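Butyrophilin subfamily 1 member A1 (Bos taurus, PDB 4HH8) may act in milk-fat droplet secretion and inhibit the proliferation of activated T cells, and is represented here by its two extracellular immunoglobulin-like domains. Local coordinates at residues A[130-135]-A[150-155]; A[157-162]-A[176-181]; A[136-141]-A[217-222]. The protein carries 1 engineered substitution. All blocks are in the same frame, centred on the assembly; numbering follows the deposited sequence.

Contact 1 (A[130-135]-A[150-155]); sequences LGSDPH and CTSVGW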
ATOM      1  N   LEU A 130      -1.631   7.563  -3.523  1.00 32.02           N
ATOM      2  CA  LEU A 130      -1.016   8.828  -3.747  1.00 33.95           C
ATOM      3  C   LEU A 130      -2.070   9.899  -3.561  1.00 34.39           C
ATOM      4  O   LEU A 130      -3.144   9.788  -4.133  1.00 35.38           O
ATOM      5  CB  LEU A 130      -0.593   8.806  -5.179  1.00 34.33           C
ATOM      6  CG  LEU A 130       0.360   9.850  -5.657  1.00 38.37           C
ATOM      7  CD1 LEU A 130       1.761   9.543  -5.126  1.00 38.55           C
ATOM      8  CD2 LEU A 130       0.188   9.466  -7.088  1.00 40.50           C
ATOM      9  N   GLY A 131      -1.775  10.924  -2.770  1.00 34.57           N
ATOM     10  CA  GLY A 131      -2.792  11.930  -2.419  1.00 33.94           C
ATOM     11  C   GLY A 131      -2.887  13.135  -3.319  1.00 33.40           C
ATOM     12  O   GLY A 131      -2.359  13.122  -4.430  1.00 33.15           O
ATOM     13  N   SER A 132      -3.547  14.184  -2.822  1.00 33.31           N
ATOM     14  CA  SER A 132      -3.882  15.376  -3.604  1.00 32.97           C
ATOM     15  C   SER A 132      -2.704  16.308  -3.752  1.00 33.93           C
ATOM     16  O   SER A 132      -1.781  16.261  -2.916  1.00 34.28           O
ATOM     17  CB  SER A 132      -4.986  16.159  -2.895  1.00 33.14           C
ATOM     18  OG  SER A 132      -4.599  16.476  -1.565  1.00 30.32           O
ATOM     19  N   ASP A 133      -2.750  17.164  -4.782  1.00 33.73           N
ATOM     20  CA  ASP A 133      -1.837  18.296  -4.932  1.00 35.13           C
ATOM     21  C   ASP A 133      -1.716  19.079  -3.630  1.00 35.38           C
ATOM     22  O   ASP A 133      -2.728  19.579  -3.110  1.00 36.11           O
ATOM     23  CB  ASP A 133      -2.293  19.259  -6.038  1.00 35.87           C
ATOM     24  CG  ASP A 133      -2.129  18.685  -7.444  1.00 39.60           C
ATOM     25  OD1 ASP A 133      -1.900  17.478  -7.624  1.00 42.88           O
ATOM     26  OD2 ASP A 133      -2.263  19.458  -8.407  1.00 48.44           O
ATOM     27  N   PRO A 134      -0.484  19.175  -3.073  1.00 34.83           N
ATOM     28  CA  PRO A 134      -0.298  19.876  -1.777  1.00 33.85           C
ATOM     29  C   PRO A 134      -0.621  21.350  -1.879  1.00 33.72           C
ATOM     30  O   PRO A 134      -0.558  21.916  -2.958  1.00 33.49           O
ATOM     31  CB  PRO A 134       1.182  19.675  -1.446  1.00 32.93           C
ATOM     32  CG  PRO A 134       1.817  19.110  -2.720  1.00 35.37           C
ATOM     33  CD  PRO A 134       0.711  18.439  -3.496  1.00 34.25           C
ATOM     34  N   HIS A 135      -0.933  21.965  -0.750  1.00 33.65           N
ATOM     35  CA  HIS A 135      -1.295  23.348  -0.747  1.00 33.77           C
ATOM     36  C   HIS A 135      -0.624  24.040   0.398  1.00 33.83           C
ATOM     37  O   HIS A 135      -0.602  23.522   1.517  1.00 33.48           O
ATOM     38  CB  HIS A 135      -2.807  23.510  -0.576  1.00 33.98           C
ATOM     39  CG  HIS A 135      -3.240  24.935  -0.628  1.00 33.60           C
ATOM     40  ND1 HIS A 135      -3.473  25.680   0.504  1.00 33.95           N
ATOM     41  CD2 HIS A 135      -3.386  25.778  -1.672  1.00 33.30           C
ATOM     42  CE1 HIS A 135      -3.775  26.915   0.156  1.00 31.49           C
ATOM     43  NE2 HIS A 135      -3.703  27.006  -1.154  1.00 32.68           N
ATOM     44  N   CYS A 150       1.278  23.373   5.187  1.00 31.10           N
ATOM     45  CA  CYS A 150       1.163  22.571   3.971  1.00 30.19           C
ATOM     46  C   CYS A 150       0.223  21.415   4.237  1.00 29.92           C
ATOM     47  O   CYS A 150       0.321  20.700   5.252  1.00 30.58           O
ATOM     48  CB  CYS A 150       2.530  22.064   3.509  1.00 29.38           C
ATOM     49  SG  CYS A 150       2.532  21.029   2.030  1.00 30.83           S
ATOM     50  N   THR A 151      -0.661  21.206   3.291  1.00 29.14           N
ATOM     51  CA  THR A 151      -1.807  20.353   3.491  1.00 29.34           C
ATOM     52  C   THR A 151      -1.981  19.427   2.282  1.00 28.01           C
ATOM     53  O   THR A 151      -1.699  19.818   1.174  1.00 27.46           O
ATOM     54  CB  THR A 151      -2.981  21.296   3.747  1.00 30.15           C
ATOM     55  OG1 THR A 151      -3.195  21.415   5.177  1.00 33.15           O
ATOM     56  CG2 THR A 151      -4.181  20.866   3.031  1.00 33.46           C
ATOM     57  N   SER A 152      -2.348  18.164   2.505  1.00 27.28           N
ATOM     58  CA  SER A 152      -2.659  17.275   1.416  1.00 27.29           C
ATOM     59  C   SER A 152      -3.460  16.130   2.005  1.00 28.04           C
ATOM     60  O   SER A 152      -3.337  15.811   3.190  1.00 29.13           O
ATOM     61  CB  SER A 152      -1.397  16.793   0.692  1.00 27.05           C
ATOM     62  OG  SER A 152      -1.685  15.831  -0.327  1.00 25.71           O
ATOM     63  N   VAL A 153      -4.248  15.502   1.152  1.00 27.99           N
ATOM     64  CA  VAL A 153      -5.302  14.589   1.536  1.00 28.64           C
ATOM     65  C   VAL A 153      -5.103  13.275   0.787  1.00 28.40           C
ATOM     66  O   VAL A 153      -4.728  13.302  -0.383  1.00 28.69           O
ATOM     67  CB  VAL A 153      -6.629  15.287   1.121  1.00 30.08           C
ATOM     68  CG1 VAL A 153      -7.711  14.319   0.678  1.00 31.07           C
ATOM     69  CG2 VAL A 153      -7.100  16.246   2.229  1.00 30.91           C
ATOM     70  N   GLY A 154      -5.305  12.129   1.447  1.00 28.68           N
ATOM     71  CA  GLY A 154      -5.453  10.834   0.727  1.00 28.70           C
ATOM     72  C   GLY A 154      -4.206   9.953   0.495  1.00 29.01           C
ATOM     73  O   GLY A 154      -4.111   9.228  -0.501  1.00 30.26           O
ATOM     74  N   TRP A 155      -3.258   9.969   1.417  1.00 27.74           N
ATOM     75  CA  TRP A 155      -2.030   9.211   1.219  1.00 27.50           C
ATOM     76  C   TRP A 155      -2.093   7.933   1.979  1.00 26.60           C
ATOM     77  O   TRP A 155      -2.656   7.893   3.055  1.00 27.19           O
ATOM     78  CB  TRP A 155      -0.814  10.005   1.683  1.00 27.56           C
ATOM     79  CG  TRP A 155      -0.692  11.268   0.959  1.00 28.84           C
ATOM     80  CD1 TRP A 155      -1.424  12.410   1.181  1.00 28.80           C
ATOM     81  CD2 TRP A 155       0.150  11.533  -0.169  1.00 28.50           C
ATOM     82  NE1 TRP A 155      -1.051  13.372   0.282  1.00 30.77           N
ATOM     83  CE2 TRP A 155      -0.087  12.868  -0.555  1.00 28.39           C
ATOM     84  CE3 TRP A 155       1.132  10.791  -0.848  1.00 27.30           C
ATOM     85  CZ2 TRP A 155       0.587  13.469  -1.627  1.00 26.76           C
ATOM     86  CZ3 TRP A 155       1.811  11.395  -1.905  1.00 26.88           C
ATOM     87  CH2 TRP A 155       1.510  12.706  -2.304  1.00 25.71           C
TER

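Contact 2 (A[157-162]-A[176-181]); sequences PEPQVQ and ESRNPD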
ATOM      1  N   PRO A 157       0.843   4.632   2.748  1.00 26.07           N
ATOM      2  CA  PRO A 157       0.684   4.786   4.193  1.00 26.73           C
ATOM      3  C   PRO A 157       1.029   6.223   4.589  1.00 26.86           C
ATOM      4  O   PRO A 157       0.849   7.143   3.773  1.00 27.29           O
ATOM      5  CB  PRO A 157       1.679   3.729   4.774  1.00 27.10           C
ATOM      6  CG  PRO A 157       2.884   3.735   3.672  1.00 26.11           C
ATOM      7  CD  PRO A 157       2.084   3.888   2.373  1.00 26.18           C
ATOM      8  N   GLU A 158       1.475   6.438   5.836  1.00 27.57           N
ATOM      9  CA  GLU A 158       1.909   7.753   6.275  1.00 26.92           C
ATOM     10  C   GLU A 158       2.909   8.322   5.253  1.00 26.57           C
ATOM     11  O   GLU A 158       3.930   7.702   4.975  1.00 26.72           O
ATOM     12  CB  GLU A 158       2.566   7.666   7.660  1.00 27.04           C
ATOM     13  CG  GLU A 158       1.593   7.304   8.813  1.00 28.95           C
ATOM     14  CD  GLU A 158       1.414   5.767   9.040  1.00 29.89           C
ATOM     15  OE1 GLU A 158       1.679   4.932   8.148  1.00 30.80           O
ATOM     16  OE2 GLU A 158       1.030   5.384  10.147  1.00 32.57           O
ATOM     17  N   PRO A 159       2.615   9.495   4.697  1.00 26.15           N
ATOM     18  CA  PRO A 159       3.490  10.142   3.716  1.00 26.69           C
ATOM     19  C   PRO A 159       4.555  11.040   4.422  1.00 26.93           C
ATOM     20  O   PRO A 159       4.375  11.447   5.577  1.00 27.05           O
ATOM     21  CB  PRO A 159       2.495  11.004   2.920  1.00 25.80           C
ATOM     22  CG  PRO A 159       1.541  11.465   4.046  1.00 24.27           C
ATOM     23  CD  PRO A 159       1.360  10.266   4.903  1.00 26.16           C
ATOM     24  N   GLN A 160       5.648  11.326   3.733  1.00 26.69           N
ATOM     25  CA  GLN A 160       6.723  12.128   4.288  1.00 27.29           C
ATOM     26  C   GLN A 160       6.560  13.529   3.757  1.00 26.79           C
ATOM     27  O   GLN A 160       6.124  13.713   2.625  1.00 27.02           O
ATOM     28  CB  GLN A 160       8.079  11.529   3.864  1.00 28.18           C
ATOM     29  CG  GLN A 160       9.348  12.466   3.903  1.00 32.34           C
ATOM     30  CD  GLN A 160      10.572  11.812   3.223  1.00 36.98           C
ATOM     31  OE1 GLN A 160      10.980  12.201   2.135  1.00 42.15           O
ATOM     32  NE2 GLN A 160      11.110  10.786   3.843  1.00 39.79           N
ATOM     33  N   VAL A 161       6.873  14.508   4.598  1.00 26.62           N
ATOM     34  CA  VAL A 161       6.832  15.908   4.252  1.00 26.34           C
ATOM     35  C   VAL A 161       8.291  16.403   4.175  1.00 28.33           C
ATOM     36  O   VAL A 161       9.068  16.092   5.042  1.00 27.37           O
ATOM     37  CB  VAL A 161       6.107  16.710   5.336  1.00 26.88           C
ATOM     38  CG1 VAL A 161       6.056  18.178   4.979  1.00 25.66           C
ATOM     39  CG2 VAL A 161       4.638  16.167   5.594  1.00 24.57           C
ATOM     40  N   GLN A 162       8.648  17.173   3.145  1.00 29.15           N
ATOM     41  CA  GLN A 162       9.982  17.751   3.049  1.00 31.98           C
ATOM     42  C   GLN A 162       9.826  19.217   2.653  1.00 32.09           C
ATOM     43  O   GLN A 162       9.159  19.528   1.682  1.00 32.89           O
ATOM     44  CB  GLN A 162      10.851  16.930   2.051  1.00 32.34           C
ATOM     45  CG  GLN A 162      12.140  17.595   1.507  1.00 38.61           C
ATOM     46  CD  GLN A 162      12.577  17.036   0.088  1.00 46.30           C
ATOM     47  OE1 GLN A 162      11.850  17.165  -0.935  1.00 48.50           O
ATOM     48  NE2 GLN A 162      13.766  16.446   0.039  1.00 44.23           N
ATOM     49  N   GLU A 176       3.743  18.490  12.793  1.00 25.08           N
ATOM     50  CA  GLU A 176       3.042  17.773  11.766  1.00 25.78           C
ATOM     51  C   GLU A 176       1.930  16.979  12.371  1.00 25.58           C
ATOM     52  O   GLU A 176       2.048  16.517  13.504  1.00 24.28           O
ATOM     53  CB  GLU A 176       3.920  16.751  11.030  1.00 26.06           C
ATOM     54  CG  GLU A 176       5.312  17.189  10.713  1.00 26.49           C
ATOM     55  CD  GLU A 176       6.017  16.241   9.754  1.00 29.50           C
ATOM     56  OE1 GLU A 176       5.803  14.990   9.801  1.00 32.36           O
ATOM     57  OE2 GLU A 176       6.791  16.766   8.947  1.00 28.33           O
ATOM     58  N   SER A 177       0.940  16.713  11.520  1.00 25.24           N
ATOM     59  CA  SER A 177      -0.227  15.892  11.822  1.00 26.75           C
ATOM     60  C   SER A 177      -0.611  14.996  10.686  1.00 25.76           C
ATOM     61  O   SER A 177      -0.641  15.449   9.553  1.00 24.40           O
ATOM     62  CB  SER A 177      -1.453  16.816  11.977  1.00 27.29           C
ATOM     63  OG  SER A 177      -1.696  16.862  13.321  1.00 32.15           O
ATOM     64  N   ARG A 178      -1.009  13.771  11.016  1.00 25.76           N
ATOM     65  CA  ARG A 178      -1.637  12.876  10.079  1.00 27.75           C
ATOM     66  C   ARG A 178      -2.913  12.263  10.685  1.00 28.60           C
ATOM     67  O   ARG A 178      -2.898  11.831  11.786  1.00 27.24           O
ATOM     68  CB  ARG A 178      -0.652  11.769   9.680  1.00 26.06           C
ATOM     69  CG  ARG A 178       0.472  12.285   8.816  1.00 27.01           C
ATOM     70  CD  ARG A 178       1.644  11.361   8.803  1.00 25.65           C
ATOM     71  NE  ARG A 178       2.768  11.890   8.039  1.00 26.03           N
ATOM     72  CZ  ARG A 178       3.664  12.780   8.496  1.00 28.69           C
ATOM     73  NH1 ARG A 178       3.600  13.269   9.747  1.00 26.08           N
ATOM     74  NH2 ARG A 178       4.661  13.143   7.710  1.00 24.23           N
ATOM     75  N   ASN A 179      -3.978  12.207   9.910  1.00 30.61           N
ATOM     76  CA  ASN A 179      -5.270  11.719  10.375  1.00 33.44           C
ATOM     77  C   ASN A 179      -5.956  10.902   9.283  1.00 32.68           C
ATOM     78  O   ASN A 179      -6.217  11.434   8.198  1.00 32.49           O
ATOM     79  CB  ASN A 179      -6.199  12.882  10.754  1.00 34.67           C
ATOM     80  CG  ASN A 179      -7.674  12.437  10.850  1.00 41.75           C
ATOM     81  OD1 ASN A 179      -8.095  11.814  11.853  1.00 48.86           O
ATOM     82  ND2 ASN A 179      -8.466  12.733   9.793  1.00 47.85           N
ATOM     83  N   PRO A 180      -6.250   9.615   9.566  1.00 32.95           N
ATOM     84  CA  PRO A 180      -6.804   8.734   8.523  1.00 33.16           C
ATOM     85  C   PRO A 180      -8.257   9.056   8.231  1.00 34.04           C
ATOM     86  O   PRO A 180      -9.003   9.339   9.150  1.00 34.39           O
ATOM     87  CB  PRO A 180      -6.675   7.337   9.123  1.00 33.69           C
ATOM     88  CG  PRO A 180      -6.670   7.552  10.676  1.00 35.20           C
ATOM     89  CD  PRO A 180      -6.130   8.972  10.897  1.00 32.86           C
ATOM     90  N   ASP A 181      -8.664   9.046   6.967  1.00 35.27           N
ATOM     91  CA  ASP A 181     -10.091   9.234   6.631  1.00 35.84           C
ATOM     92  C   ASP A 181     -10.884   7.959   6.935  1.00 37.27           C
ATOM     93  O   ASP A 181     -10.345   7.027   7.580  1.00 36.60           O
ATOM     94  CB  ASP A 181     -10.283   9.790   5.219  1.00 34.91           C
ATOM     95  CG  ASP A 181     -10.048   8.770   4.115  1.00 34.34           C
ATOM     96  OD1 ASP A 181      -9.874   7.571   4.363  1.00 32.19           O
ATOM     97  OD2 ASP A 181     -10.075   9.189   2.936  1.00 35.72           O
TER

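Contact 3 (A[136-141]-A[217-222]); sequences ISMKVQ and VEVSIP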
ATOM      1  N   ILE A 136      -0.112  25.227   0.142  1.00 34.12           N
ATOM      2  CA  ILE A 136       0.450  26.024   1.220  1.00 35.82           C
ATOM      3  C   ILE A 136      -0.396  27.257   1.555  1.00 37.89           C
ATOM      4  O   ILE A 136      -0.673  28.078   0.701  1.00 37.90           O
ATOM      5  CB  ILE A 136       1.939  26.443   0.938  1.00 34.85           C
ATOM      6  CG1 ILE A 136       2.853  25.218   0.903  1.00 32.64           C
ATOM      7  CG2 ILE A 136       2.421  27.368   2.012  1.00 34.11           C
ATOM      8  CD1 ILE A 136       4.286  25.519   0.303  1.00 31.53           C
ATOM      9  N   SER A 137      -0.781  27.355   2.819  1.00 41.05           N
ATOM     10  CA  SER A 137      -1.374  28.543   3.428  1.00 44.02           C
ATOM     11  C   SER A 137      -0.293  29.407   4.002  1.00 45.97           C
ATOM     12  O   SER A 137       0.563  28.908   4.724  1.00 45.64           O
ATOM     13  CB  SER A 137      -2.224  28.131   4.629  1.00 43.20           C
ATOM     14  OG  SER A 137      -3.551  27.968   4.250  1.00 45.76           O
HETATM   15  N   MSE A 138      -0.390  30.710   3.754  1.00 49.66           N
HETATM   16  CA  MSE A 138       0.509  31.699   4.309  1.00 53.78           C
HETATM   17  C   MSE A 138      -0.246  32.544   5.315  1.00 55.61           C
HETATM   18  O   MSE A 138      -1.369  32.985   5.039  1.00 56.78           O
HETATM   19  CB  MSE A 138       0.962  32.649   3.214  1.00 55.06           C
HETATM   20  CG  MSE A 138       2.031  32.176   2.275  1.00 59.83           C
HETATM   21 SE   MSE A 138       3.395  33.588   2.136  1.00 71.27          SE
HETATM   22  CE  MSE A 138       2.218  35.114   1.731  1.00 70.16           C
ATOM     23  N   LYS A 139       0.363  32.797   6.461  1.00 57.61           N
ATOM     24  CA  LYS A 139      -0.200  33.717   7.436  1.00 59.97           C
ATOM     25  C   LYS A 139       0.904  34.536   8.072  1.00 61.37           C
ATOM     26  O   LYS A 139       1.763  33.999   8.767  1.00 60.75           O
ATOM     27  CB  LYS A 139      -0.995  32.974   8.503  1.00 60.10           C
ATOM     28  CG  LYS A 139      -2.424  32.645   8.080  1.00 62.57           C
ATOM     29  CD  LYS A 139      -3.072  31.607   9.003  1.00 65.98           C
ATOM     30  CE  LYS A 139      -4.536  31.330   8.617  1.00 67.29           C
ATOM     31  NZ  LYS A 139      -5.193  30.439   9.627  1.00 67.53           N
ATOM     32  N   VAL A 140       0.895  35.839   7.802  1.00 63.63           N
ATOM     33  CA  VAL A 140       1.845  36.760   8.445  1.00 65.64           C
ATOM     34  C   VAL A 140       1.269  37.160   9.789  1.00 67.06           C
ATOM     35  O   VAL A 140       0.176  37.721   9.847  1.00 67.41           O
ATOM     36  CB  VAL A 140       2.145  38.025   7.598  1.00 65.25           C
ATOM     37  CG1 VAL A 140       3.376  38.745   8.146  1.00 65.16           C
ATOM     38  CG2 VAL A 140       2.345  37.665   6.128  1.00 64.70           C
ATOM     39  N   GLN A 141       1.977  36.831  10.865  1.00 69.13           N
ATOM     40  CA  GLN A 141       1.516  37.231  12.191  1.00 71.10           C
ATOM     41  C   GLN A 141       2.534  38.119  12.911  1.00 71.92           C
ATOM     42  O   GLN A 141       3.200  38.955  12.263  1.00 72.21           O
ATOM     43  CB  GLN A 141       1.105  36.017  13.038  1.00 71.44           C
ATOM     44  CG  GLN A 141      -0.277  36.209  13.691  1.00 73.09           C
ATOM     45  CD  GLN A 141      -0.284  36.023  15.205  1.00 75.44           C
ATOM     46  OE1 GLN A 141       0.768  35.879  15.844  1.00 76.51           O
ATOM     47  NE2 GLN A 141      -1.482  36.035  15.789  1.00 75.47           N
ATOM     48  N   VAL A 217       4.678  21.729  -3.987  1.00 38.11           N
ATOM     49  CA  VAL A 217       4.059  23.004  -4.228  1.00 39.32           C
ATOM     50  C   VAL A 217       5.047  24.050  -3.745  1.00 40.57           C
ATOM     51  O   VAL A 217       5.690  23.897  -2.705  1.00 39.52           O
ATOM     52  CB  VAL A 217       2.664  23.123  -3.541  1.00 38.34           C
ATOM     53  CG1 VAL A 217       2.795  23.102  -2.008  1.00 36.38           C
ATOM     54  CG2 VAL A 217       1.915  24.377  -4.026  1.00 38.39           C
ATOM     55  N   GLU A 218       5.188  25.090  -4.536  1.00 43.43           N
ATOM     56  CA  GLU A 218       6.106  26.172  -4.221  1.00 47.14           C
ATOM     57  C   GLU A 218       5.275  27.391  -3.866  1.00 48.35           C
ATOM     58  O   GLU A 218       4.235  27.609  -4.447  1.00 48.67           O
ATOM     59  CB  GLU A 218       6.990  26.424  -5.448  1.00 47.54           C
ATOM     60  CG  GLU A 218       8.129  27.419  -5.267  1.00 50.76           C
ATOM     61  CD  GLU A 218       9.320  27.069  -6.142  1.00 55.28           C
ATOM     62  OE1 GLU A 218       9.136  26.287  -7.109  1.00 54.69           O
ATOM     63  OE2 GLU A 218      10.446  27.549  -5.844  1.00 58.47           O
ATOM     64  N   VAL A 219       5.696  28.160  -2.880  1.00 51.13           N
ATOM     65  CA  VAL A 219       5.042  29.431  -2.611  1.00 53.68           C
ATOM     66  C   VAL A 219       6.079  30.561  -2.612  1.00 55.61           C
ATOM     67  O   VAL A 219       7.265  30.308  -2.757  1.00 56.26           O
ATOM     68  CB  VAL A 219       4.201  29.395  -1.316  1.00 53.63           C
ATOM     69  CG1 VAL A 219       5.094  29.319  -0.074  1.00 53.91           C
ATOM     70  CG2 VAL A 219       3.260  30.593  -1.254  1.00 53.99           C
ATOM     71  N   SER A 220       5.615  31.795  -2.446  1.00 57.96           N
ATOM     72  CA  SER A 220       6.410  32.977  -2.682  1.00 60.09           C
ATOM     73  C   SER A 220       6.283  33.880  -1.477  1.00 61.55           C
ATOM     74  O   SER A 220       5.165  34.178  -1.046  1.00 61.52           O
ATOM     75  CB  SER A 220       5.869  33.695  -3.913  1.00 60.33           C
ATOM     76  OG  SER A 220       6.880  34.486  -4.492  1.00 60.86           O
ATOM     77  N   ILE A 221       7.418  34.316  -0.939  1.00 63.23           N
ATOM     78  CA  ILE A 221       7.442  35.099   0.292  1.00 65.51           C
ATOM     79  C   ILE A 221       7.700  36.593   0.027  1.00 67.00           C
ATOM     80  O   ILE A 221       8.724  36.933  -0.576  1.00 66.55           O
ATOM     81  CB  ILE A 221       8.545  34.578   1.267  1.00 65.62           C
ATOM     82  CG1 ILE A 221       8.303  33.119   1.670  1.00 66.17           C
ATOM     83  CG2 ILE A 221       8.691  35.494   2.487  1.00 65.77           C
ATOM     84  CD1 ILE A 221       9.107  32.134   0.855  1.00 66.33           C
ATOM     85  N   PRO A 222       6.761  37.475   0.459  1.00 68.72           N
ATOM     86  CA  PRO A 222       6.927  38.938   0.551  1.00 69.83           C
ATOM     87  C   PRO A 222       7.990  39.418   1.558  1.00 71.02           C
ATOM     88  O   PRO A 222       8.121  38.838   2.649  1.00 71.31           O
ATOM     89  CB  PRO A 222       5.537  39.428   1.000  1.00 69.86           C
ATOM     90  CG  PRO A 222       4.734  38.188   1.300  1.00 69.83           C
ATOM     91  CD  PRO A 222       5.334  37.118   0.458  1.00 68.92           C
TER

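Contact 1 (A[130-135]-A[150-155])
C150 meets P134 through sulfur: C150 SG lies 4.0 Å from P134 CB. The same SG forms the disulfide to C204. At T151 the two backbones pair as an antiparallel hydrogen-bonded pair with H135. T151 N gives to H135 O at 2.9 Å, and H135 N gives to T151 O at 3.0 Å. This is where edge strand 135-140 of the second immunoglobulin domain joins strand 146-155 of its four-stranded sheet. Further on, the pairing with loop 130-134 mixes backbone and serine side-chain bonds. S152 OG points away from its own backbone N (chi1 176°), which brings it to S132 O at 2.6 Å, tilted 25° from the carbonyl plane. S152 OG donates to that oxygen and accepts from W155 NE1 at 2.6 Å, in the plane of the indole. V153 binds S132 twice. V153 N reaches S132 OG at 2.9 Å, and V153 O accepts from S132 N at 2.8 Å. G154 and W155 together lie opposite F186 of strand 186-194 in a G1 beta bulge. G154 takes backbone angles that suit glycine. The W155 indole then lies under G131, whose CA sits 3.5 Å from the centroid of the five-membered ring, over its face. With no side chain at G131, the backbone can come this close to the indole and V153 O. Farther round the indole, L130 CD1 touches W155 CZ3.

Contact 2 (A[157-162]-A[176-181])
E158 and R178 have CA atoms 7.3 Å apart, while strand segments 160-162 and 176-180 run roughly antiparallel at 151° with their axes 9.7 Å apart. That spacing is too wide for backbone pairing, and R178 spans it with its side chain. The chain is extended from CG to NE, which carries the guanidinium across to the backbone of P159. Two nitrogens grip one oxygen side-on: R178 NE lies 3.0 Å from P159 O, and R178 NH2 lies 2.7 Å from P159 O. Both donors lie in the carbonyl plane, and the oxygen lies near the guanidinium plane. The end of the same group faces E176. R178 NH1 meets E176 OE1 at 2.8 Å in a salt bridge, and NH2 adds a second bond to this oxygen. Both nitrogens come from the same face of the carboxylate, out of its plane. This pairing probably fixes the rotation of the guanidinium, with NH2 shared between the two acceptors. Apolar atoms line the approach: E158 CB rests 4.0 Å from R178 CD, and V161 CG2 lies 3.7 Å from R178 NH2. At R178, a methionine would probably leave P159 O without these two donors and the E176 carboxylate without its charged mate. E176 OE2 is also bound by S173 OG. The contact bridges the two sheets of the second immunoglobulin domain, with V188 of strand 186-194 and I206 of strand 201-208 packed against P159.

Contact 3 (A[136-141]-A[217-222])
Two edge strands of the second immunoglobulin domain face each other here, one from each sheet of its beta sandwich. Strand segments 136-140 and 217-220 run in nearly the same direction, 20° apart, with axes 8.3 Å from each other. Their side chains meet in the gap. I136 lies between two valines. I136 CG1 touches V217 CG1 at 3.6 Å, and I136 CD1 packs on V219 CG1 at 3.9 Å. V219 CG1 also meets I136 CG2. V219 CG2 turns to M138 CG at 4.1 Å. M138 is present as selenomethionine. Its chain bends at chi2 (-132°) and chi3 (-51°), which turns its end toward S220 and P222. M138 SE comes 3.7 Å from S220 O, and M138 CE meets the proline ring at P222 CD, 3.9 Å away. L148 of strand 146-155 also packs on I136 and M138, and C204 of strand 201-208 touches I136. Backbone hydrogen bonds of these strands run to neighbours in their own sheets, such as S137 with E149 and V217 with C204. Between these two segments the sheets meet mainly by apolar packing, which depends on the fit of the side chains more than on directed bonds. I136 is the buried part of it.

All three contacts belong to the second immunoglobulin domain, probably the one nearer the membrane. Along the chain, contacts 1 and 3 alternate: 130-135, then 136-141, then 150-155, with 217-222 last. Contact 2 follows contact 1 and is nested inside the loop closed by contact 3. The centres of contacts 1 and 2 are about 9 Å apart, those of 1 and 3 about 17 Å, and those of 2 and 3 about 20 Å. Contact 1 builds one margin of the sheet containing strands 135-140 and 146-155. Contacts 2 and 3 link that sheet to its partner at different places. Contacts 1 and 3 touch directly, through P134 and V217. Contact 1 thus completes a sheet edge, and contacts 2 and 3 hold the two sheets of the sandwich together.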